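Hemin degrading factor (Pseudomonas aeruginosa, PDB 4MF9) binds heme and probably serves in heme trafficking and heme degradation. Local coordinates at residues Pro64-Ala67 against Ala68-Pro71; Ala192-Val195 against Asp196-Asp200; Phe289-Asp293 against Pro294-Leu298. All coordinates share one frame; numbering follows the deposited sequence.

Contact 1. Residues Pro64-Ala67 against Ala68-Pro71; sequences PDWA and ALLP
Trp-66 and Leu-70 meet one helical turn apart at the start of helix 66-72. CD1 of Leu-70 lies 3.9 Å from CB of Trp-66, so the leucine touches the root of the tryptophan and not its ring. Leu-69 takes the ring instead. Its CD1 comes to the edge of the indole, near the ring plane, 4.2 Å from CE3 of Trp-66. The chi1 of Leu-69 (-175°) turns the side chain to the indole side, and an unusual chi2 of -96° helps set CD1 at the edge. The carbonyl O of Pro-64 sits over one indole face, offset toward the rim.

This buried side is the tight part. Two backbone bonds of the first helical turn run behind it. Leu-69 N donates to Asp-65 O over 2.9 Å and is nearly straight at 173°. Leu-70 N reaches Trp-66 O at 3.0 Å.

The other side is looser and more open to solvent. Asp-65 holds the N-cap position, and its CG stands 3.9 Å from Ala-68 CB. Ala-68 N makes a weak, bent bond to Asp-65 O. Ala-67 is exposed. Pro-71 is exposed too but close: its CD lies 3.0 Å from Ala-67 O, at the kink where its nitrogen makes no bond.

Trp-66 meets Trp-124 of strand 124-133 edge-to-face, and its side chain also touches Leu-121. Leu-70 rests on Leu-121, Tyr-96, Val-99 and Val-101. Strands 59-62 and 124-133 lie in one nine-stranded antiparallel sheet and strand 99-101 in the second, so the helix touches both.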
loop_
_atom_site.group_PDB
_atom_site.type_symbol
_atom_site.label_atom_id
_atom_site.label_comp_id
_atom_site.label_asym_id
_atom_site.label_seq_id
_atom_site.Cartn_x
_atom_site.Cartn_y
_atom_site.Cartn_z
ATOM N N PRO A 64 -7.094 2.467 19.148
ATOM C CA PRO A 64 -6.761 1.459 18.134
ATOM C C PRO A 64 -7.684 0.253 18.219
ATOM O O PRO A 64 -7.218 -0.881 18.303
ATOM C CB PRO A 64 -5.335 1.051 18.508
ATOM C CG PRO A 64 -5.256 1.297 19.969
ATOM C CD PRO A 64 -6.071 2.536 20.208
ATOM N N ASP A 65 -8.985 0.514 18.175
ATOM C CA ASP A 65 -10.013 -0.512 18.248
ATOM C C ASP A 65 -10.435 -0.814 16.822
ATOM O O ASP A 65 -11.460 -0.313 16.362
ATOM C CB ASP A 65 -11.204 0.052 19.043
ATOM C CG ASP A 65 -12.241 -1.004 19.419
ATOM O OD1 ASP A 65 -12.278 -2.091 18.803
ATOM O OD2 ASP A 65 -13.047 -0.723 20.331
ATOM N N TRP A 66 -9.651 -1.618 16.108
ATOM C CA TRP A 66 -9.861 -1.757 14.657
ATOM C C TRP A 66 -11.219 -2.360 14.324
ATOM O O TRP A 66 -11.833 -2.006 13.325
ATOM C CB TRP A 66 -8.724 -2.561 13.997
ATOM C CG TRP A 66 -7.379 -2.128 14.481
ATOM C CD1 TRP A 66 -6.458 -2.899 15.121
ATOM C CD2 TRP A 66 -6.835 -0.798 14.438
ATOM N NE1 TRP A 66 -5.359 -2.140 15.451
ATOM C CE2 TRP A 66 -5.565 -0.849 15.043
ATOM C CE3 TRP A 66 -7.289 0.425 13.922
ATOM C CZ2 TRP A 66 -4.743 0.275 15.152
ATOM C CZ3 TRP A 66 -6.474 1.540 14.032
ATOM C CH2 TRP A 66 -5.215 1.459 14.646
ATOM N N ALA A 67 -11.696 -3.258 15.181
ATOM C CA ALA A 67 -12.984 -3.917 14.967
ATOM C C ALA A 67 -14.166 -2.945 14.968
ATOM O O ALA A 67 -15.134 -3.161 14.246
ATOM C CB ALA A 67 -13.194 -5.012 15.993
ATOM N N ALA A 68 -14.110 -1.899 15.792
ATOM C CA ALA A 68 -15.135 -0.849 15.740
ATOM C C ALA A 68 -14.837 0.227 14.680
ATOM O O ALA A 68 -15.728 0.644 13.929
ATOM C CB ALA A 68 -15.334 -0.209 17.119
ATOM N N LEU A 69 -13.590 0.686 14.633
ATOM C CA LEU A 69 -13.202 1.785 13.740
ATOM C C LEU A 69 -13.405 1.454 12.256
ATOM O O LEU A 69 -14.047 2.211 11.526
ATOM C CB LEU A 69 -11.742 2.170 14.014
ATOM C CG LEU A 69 -11.029 3.351 13.343
ATOM C CD1 LEU A 69 -10.233 2.887 12.144
ATOM C CD2 LEU A 69 -11.986 4.477 12.954
ATOM N N LEU A 70 -12.861 0.326 11.811
ATOM C CA LEU A 70 -12.916 -0.029 10.386
ATOM C C LEU A 70 -14.325 -0.113 9.779
ATOM O O LEU A 70 -14.567 0.477 8.742
ATOM C CB LEU A 70 -12.108 -1.299 10.097
ATOM C CG LEU A 70 -10.613 -1.193 10.393
ATOM C CD1 LEU A 70 -9.947 -2.568 10.341
ATOM C CD2 LEU A 70 -9.944 -0.224 9.430
ATOM N N PRO A 71 -15.266 -0.837 10.423
ATOM C CA PRO A 71 -16.629 -0.820 9.869
ATOM C C PRO A 71 -17.234 0.576 9.910
ATOM O O PRO A 71 -17.954 0.963 8.985
ATOM C CB PRO A 71 -17.411 -1.745 10.816
ATOM C CG PRO A 71 -16.390 -2.588 11.460
ATOM C CD PRO A 71 -15.163 -1.731 11.584
#

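Contact 2. Residues Ala192-Val195 against Asp196-Asp200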
loop_
_atom_site.group_PDB
_atom_site.type_symbol
_atom_site.label_atom_id
_atom_site.label_comp_id
_atom_site.label_asym_id
_atom_site.label_seq_id
_atom_site.Cartn_x
_atom_site.Cartn_y
_atom_site.Cartn_z
ATOM N N ALA A 192 19.112 -12.504 8.913
ATOM C CA ALA A 192 20.044 -12.201 7.857
ATOM C C ALA A 192 19.662 -13.089 6.671
ATOM O O ALA A 192 19.309 -14.223 6.858
ATOM C CB ALA A 192 21.438 -12.483 8.303
ATOM N N ALA A 193 19.703 -12.570 5.472
ATOM C CA ALA A 193 19.418 -13.374 4.303
ATOM C C ALA A 193 20.447 -14.463 4.145
ATOM O O ALA A 193 21.574 -14.282 4.470
ATOM C CB ALA A 193 19.460 -12.514 3.070
ATOM N N LEU A 194 20.016 -15.594 3.638
ATOM C CA LEU A 194 20.905 -16.594 3.164
ATOM C C LEU A 194 21.469 -16.128 1.852
ATOM O O LEU A 194 20.862 -15.372 1.184
ATOM C CB LEU A 194 20.146 -17.882 2.990
ATOM C CG LEU A 194 19.416 -18.292 4.240
ATOM C CD1 LEU A 194 18.987 -19.711 4.067
ATOM C CD2 LEU A 194 20.316 -18.206 5.448
ATOM N N VAL A 195 22.655 -16.563 1.501
ATOM C CA VAL A 195 23.162 -16.397 0.169
ATOM C C VAL A 195 22.445 -17.363 -0.774
ATOM O O VAL A 195 21.888 -18.308 -0.331
ATOM C CB VAL A 195 24.657 -16.540 0.103
ATOM C CG1 VAL A 195 25.338 -15.352 0.763
ATOM C CG2 VAL A 195 25.085 -17.835 0.728
ATOM N N ASP A 196 22.493 -17.116 -2.062
ATOM C CA ASP A 196 21.694 -17.875 -2.992
ATOM C C ASP A 196 22.108 -19.331 -2.890
ATOM O O ASP A 196 21.305 -20.178 -2.903
ATOM C CB ASP A 196 21.833 -17.317 -4.393
ATOM C CG ASP A 196 21.052 -16.016 -4.617
ATOM O OD1 ASP A 196 20.469 -15.423 -3.702
ATOM O OD2 ASP A 196 21.023 -15.610 -5.759
ATOM N N ALA A 197 23.387 -19.581 -2.727
ATOM C CA ALA A 197 23.956 -20.929 -2.684
ATOM C C ALA A 197 23.516 -21.738 -1.465
ATOM O O ALA A 197 23.751 -22.947 -1.402
ATOM C CB ALA A 197 25.471 -20.858 -2.754
ATOM N N GLN A 198 22.888 -21.075 -0.497
ATOM C CA GLN A 198 22.400 -21.760 0.702
ATOM C C GLN A 198 20.937 -22.172 0.590
ATOM O O GLN A 198 20.434 -22.918 1.428
ATOM C CB GLN A 198 22.591 -20.887 1.945
ATOM C CG GLN A 198 24.003 -20.907 2.509
ATOM C CD GLN A 198 24.178 -19.951 3.676
ATOM O OE1 GLN A 198 23.732 -18.798 3.628
ATOM N NE2 GLN A 198 24.831 -20.425 4.733
ATOM N N ILE A 199 20.252 -21.681 -0.422
ATOM C CA ILE A 199 18.898 -22.066 -0.671
ATOM C C ILE A 199 18.815 -23.416 -1.378
ATOM O O ILE A 199 19.548 -23.657 -2.275
ATOM C CB ILE A 199 18.172 -21.005 -1.520
ATOM C CG1 ILE A 199 18.369 -19.624 -0.948
ATOM C CG2 ILE A 199 16.703 -21.340 -1.653
ATOM C CD1 ILE A 199 18.054 -19.520 0.502
ATOM N N ASP A 200 17.898 -24.277 -0.943
ATOM C CA ASP A 200 17.603 -25.515 -1.670
ATOM C C ASP A 200 16.772 -25.178 -2.909
ATOM O O ASP A 200 15.539 -25.159 -2.851
ATOM C CB ASP A 200 16.844 -26.491 -0.762
ATOM C CG ASP A 200 16.757 -27.892 -1.338
ATOM O OD1 ASP A 200 17.082 -28.087 -2.536
ATOM O OD2 ASP A 200 16.352 -28.801 -0.583
#
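The chi1 of Gln-198 (-80°) sets CG opposite its carbonyl carbon, and the chain stays extended beyond CG, which carries the amide back to Val-195. There Gln-198 OE1 accepts the N-H of Val-195, with 3.3 Å from N to OE1. The donor lies in the carbonyl plane, on a lone pair, and the N-H...O angle is 153°. Val-195 CG2 also packs against this amide, 3.3 Å from Gln-198 OE1.

Ile-199 turns its end back toward Leu-194. With chi2 at -51°, its CD1 comes to 3.6 Å from CB of Leu-194. The CD1 of Leu-194 is nearly as close.

The backbone here forms a short 3-10 turn, residues 196-198, in the long connection before helix 201-210. Gln-198 N closes it on Val-195 O at 2.9 Å, approaching from above the carbonyl plane. Gln-198 thus bonds Val-195 twice, through its main chain and its side chain.

Much of the turn is at the surface, but Ile-199 is buried against Gln-230 and Leu-234 of helix 228-235. Asp-196 also bonds that helix. Its OD1 forms a salt bridge with Arg-233 and accepts a hydrogen bond from Gln-230 NE2.

Contact 3. Residues Phe289-Asp293 against Pro294-Leu298; sequences FNVLD and PEFNL
Val-291 touches both Phe-296 and Leu-298 on one face of a beta hairpin, strands 288-293 and 296-301. CG1 of Val-291 slants toward the Phe-296 ring, 3.7 Å from its CD2. CB of Val-291 lies 3.7 Å from CB of Leu-298, and its CG2 packs on the same leucine. The chi1 of Val-291 (175°) gives each methyl its own neighbour. The Phe-296 ring also stacks on His-275, and Leu-298 touches Phe-252 of helix 247-258.

Leu-292 and Asn-297 form the non-hydrogen-bonded pair on the opposite face. The end of the leucine slants across the asparagine side chain, with Leu-292 CD2 4.0 Å from Asn-297 CG.

Segments 289-293 and 296-298 run antiparallel, their axes at 172°. Val-291 and Leu-298 form a hydrogen-bonded pair, linked N to O both ways at 2.9 Å. Asp-293 N also donates to Phe-296 O. Pro-294 and Glu-295 make the turn between the strands.

The Asp-293 carboxylate bonds the chain just before strand 282-285: OD1 accepts from Asn-281 N and OD2 from Cys-280 N. The CA of Asn-297 makes a C-H...O contact to Val-291 O at 3.2 Å.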
loop_
_atom_site.group_PDB
_atom_site.type_symbol
_atom_site.label_atom_id
_atom_site.label_comp_id
_atom_site.label_asym_id
_atom_site.label_seq_id
_atom_site.Cartn_x
_atom_site.Cartn_y
_atom_site.Cartn_z
ATOM N N PHE A 289 5.743 8.528 -12.780
ATOM C CA PHE A 289 4.781 8.029 -13.743
ATOM C C PHE A 289 3.444 7.926 -13.034
ATOM O O PHE A 289 3.361 7.382 -11.924
ATOM C CB PHE A 289 5.217 6.673 -14.303
ATOM C CG PHE A 289 4.264 6.113 -15.312
ATOM C CD1 PHE A 289 4.253 6.600 -16.616
ATOM C CD2 PHE A 289 3.361 5.120 -14.956
ATOM C CE1 PHE A 289 3.367 6.095 -17.554
ATOM C CE2 PHE A 289 2.468 4.609 -15.886
ATOM C CZ PHE A 289 2.475 5.086 -17.190
ATOM N N ASN A 290 2.397 8.450 -13.662
ATOM C CA ASN A 290 1.132 8.618 -12.965
ATOM C C ASN A 290 -0.072 8.058 -13.695
ATOM O O ASN A 290 -0.197 8.208 -14.910
ATOM C CB ASN A 290 0.885 10.115 -12.667
ATOM C CG ASN A 290 2.058 10.772 -11.977
ATOM O OD1 ASN A 290 2.235 10.636 -10.759
ATOM N ND2 ASN A 290 2.869 11.504 -12.746
ATOM N N VAL A 291 -0.954 7.404 -12.944
ATOM C CA VAL A 291 -2.300 7.099 -13.421
ATOM C C VAL A 291 -3.199 8.179 -12.834
ATOM O O VAL A 291 -3.135 8.446 -11.634
ATOM C CB VAL A 291 -2.770 5.705 -12.971
ATOM C CG1 VAL A 291 -4.221 5.463 -13.374
ATOM C CG2 VAL A 291 -1.879 4.639 -13.579
ATOM N N LEU A 292 -4.072 8.755 -13.639
ATOM C CA LEU A 292 -4.856 9.887 -13.190
ATOM C C LEU A 292 -6.284 9.855 -13.601
ATOM O O LEU A 292 -6.769 10.675 -14.319
ATOM C CB LEU A 292 -4.207 11.171 -13.649
ATOM C CG LEU A 292 -2.817 11.410 -13.167
ATOM C CD1 LEU A 292 -2.263 12.515 -14.015
ATOM C CD2 LEU A 292 -2.799 11.776 -11.714
ATOM N N ASP A 293 -6.954 8.860 -13.131
ATOM C CA ASP A 293 -8.337 8.615 -13.522
ATOM C C ASP A 293 -9.293 9.114 -12.439
ATOM O O ASP A 293 -8.886 9.297 -11.283
ATOM C CB ASP A 293 -8.549 7.118 -13.787
ATOM C CG ASP A 293 -7.888 6.656 -15.077
ATOM O OD1 ASP A 293 -7.761 7.471 -16.006
ATOM O OD2 ASP A 293 -7.494 5.477 -15.162
ATOM N N PRO A 294 -10.557 9.220 -12.768
ATOM C CA PRO A 294 -11.490 9.834 -11.846
ATOM C C PRO A 294 -11.507 9.114 -10.486
ATOM O O PRO A 294 -11.365 9.767 -9.499
ATOM C CB PRO A 294 -12.802 9.640 -12.562
ATOM C CG PRO A 294 -12.440 9.692 -14.005
ATOM C CD PRO A 294 -10.957 9.519 -14.139
ATOM N N GLU A 295 -11.641 7.807 -10.441
ATOM C CA GLU A 295 -11.675 7.095 -9.183
ATOM C C GLU A 295 -10.357 6.484 -8.713
ATOM O O GLU A 295 -10.312 5.900 -7.695
ATOM C CB GLU A 295 -12.798 6.091 -9.172
ATOM C CG GLU A 295 -14.114 6.609 -9.681
ATOM C CD GLU A 295 -14.767 7.660 -8.764
ATOM O OE1 GLU A 295 -14.790 7.483 -7.564
ATOM O OE2 GLU A 295 -15.328 8.654 -9.257
ATOM N N PHE A 296 -9.304 6.668 -9.462
ATOM C CA PHE A 296 -8.037 6.006 -9.166
ATOM C C PHE A 296 -6.835 6.837 -9.592
ATOM O O PHE A 296 -6.680 7.167 -10.771
ATOM C CB PHE A 296 -7.987 4.655 -9.897
ATOM C CG PHE A 296 -6.678 3.914 -9.747
ATOM C CD1 PHE A 296 -6.133 3.687 -8.493
ATOM C CD2 PHE A 296 -6.024 3.388 -10.869
ATOM C CE1 PHE A 296 -4.944 2.981 -8.356
ATOM C CE2 PHE A 296 -4.837 2.696 -10.741
ATOM C CZ PHE A 296 -4.296 2.476 -9.485
ATOM N N ASN A 297 -5.972 7.166 -8.664
ATOM C CA ASN A 297 -4.716 7.786 -8.963
ATOM C C ASN A 297 -3.544 6.953 -8.478
ATOM O O ASN A 297 -3.626 6.345 -7.462
ATOM C CB ASN A 297 -4.624 9.162 -8.347
ATOM C CG ASN A 297 -5.378 10.221 -9.117
ATOM O OD1 ASN A 297 -6.116 9.950 -10.009
ATOM N ND2 ASN A 297 -5.132 11.433 -8.775
ATOM N N LEU A 298 -2.493 6.880 -9.236
ATOM C CA LEU A 298 -1.337 6.108 -8.871
ATOM C C LEU A 298 -0.130 6.970 -9.147
ATOM O O LEU A 298 -0.022 7.494 -10.202
ATOM C CB LEU A 298 -1.310 4.810 -9.688
ATOM C CG LEU A 298 -0.127 3.883 -9.465
ATOM C CD1 LEU A 298 -0.372 3.057 -8.234
ATOM C CD2 LEU A 298 0.239 2.997 -10.654
#

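The three contacts come in series along the chain and do not touch. Contact 1 belongs to the first HemS/ChuX domain and contact 3 to the second. Contact 2 falls in the long connection between helices 166-173 and 201-210. Its centre is about 40 Å from that of contact 1 and about 39 Å from that of contact 3, while the centres of contacts 1 and 3 are about 28 Å apart. Contact 3 lies in a nine-stranded sheet, and the helix of contact 1 follows strand 59-62 at its far edge. That sheet joins strands of both domains. Contact 3 lies away from the heme site; the side chain of Leu-70 in contact 1 is about 13 Å from the heme.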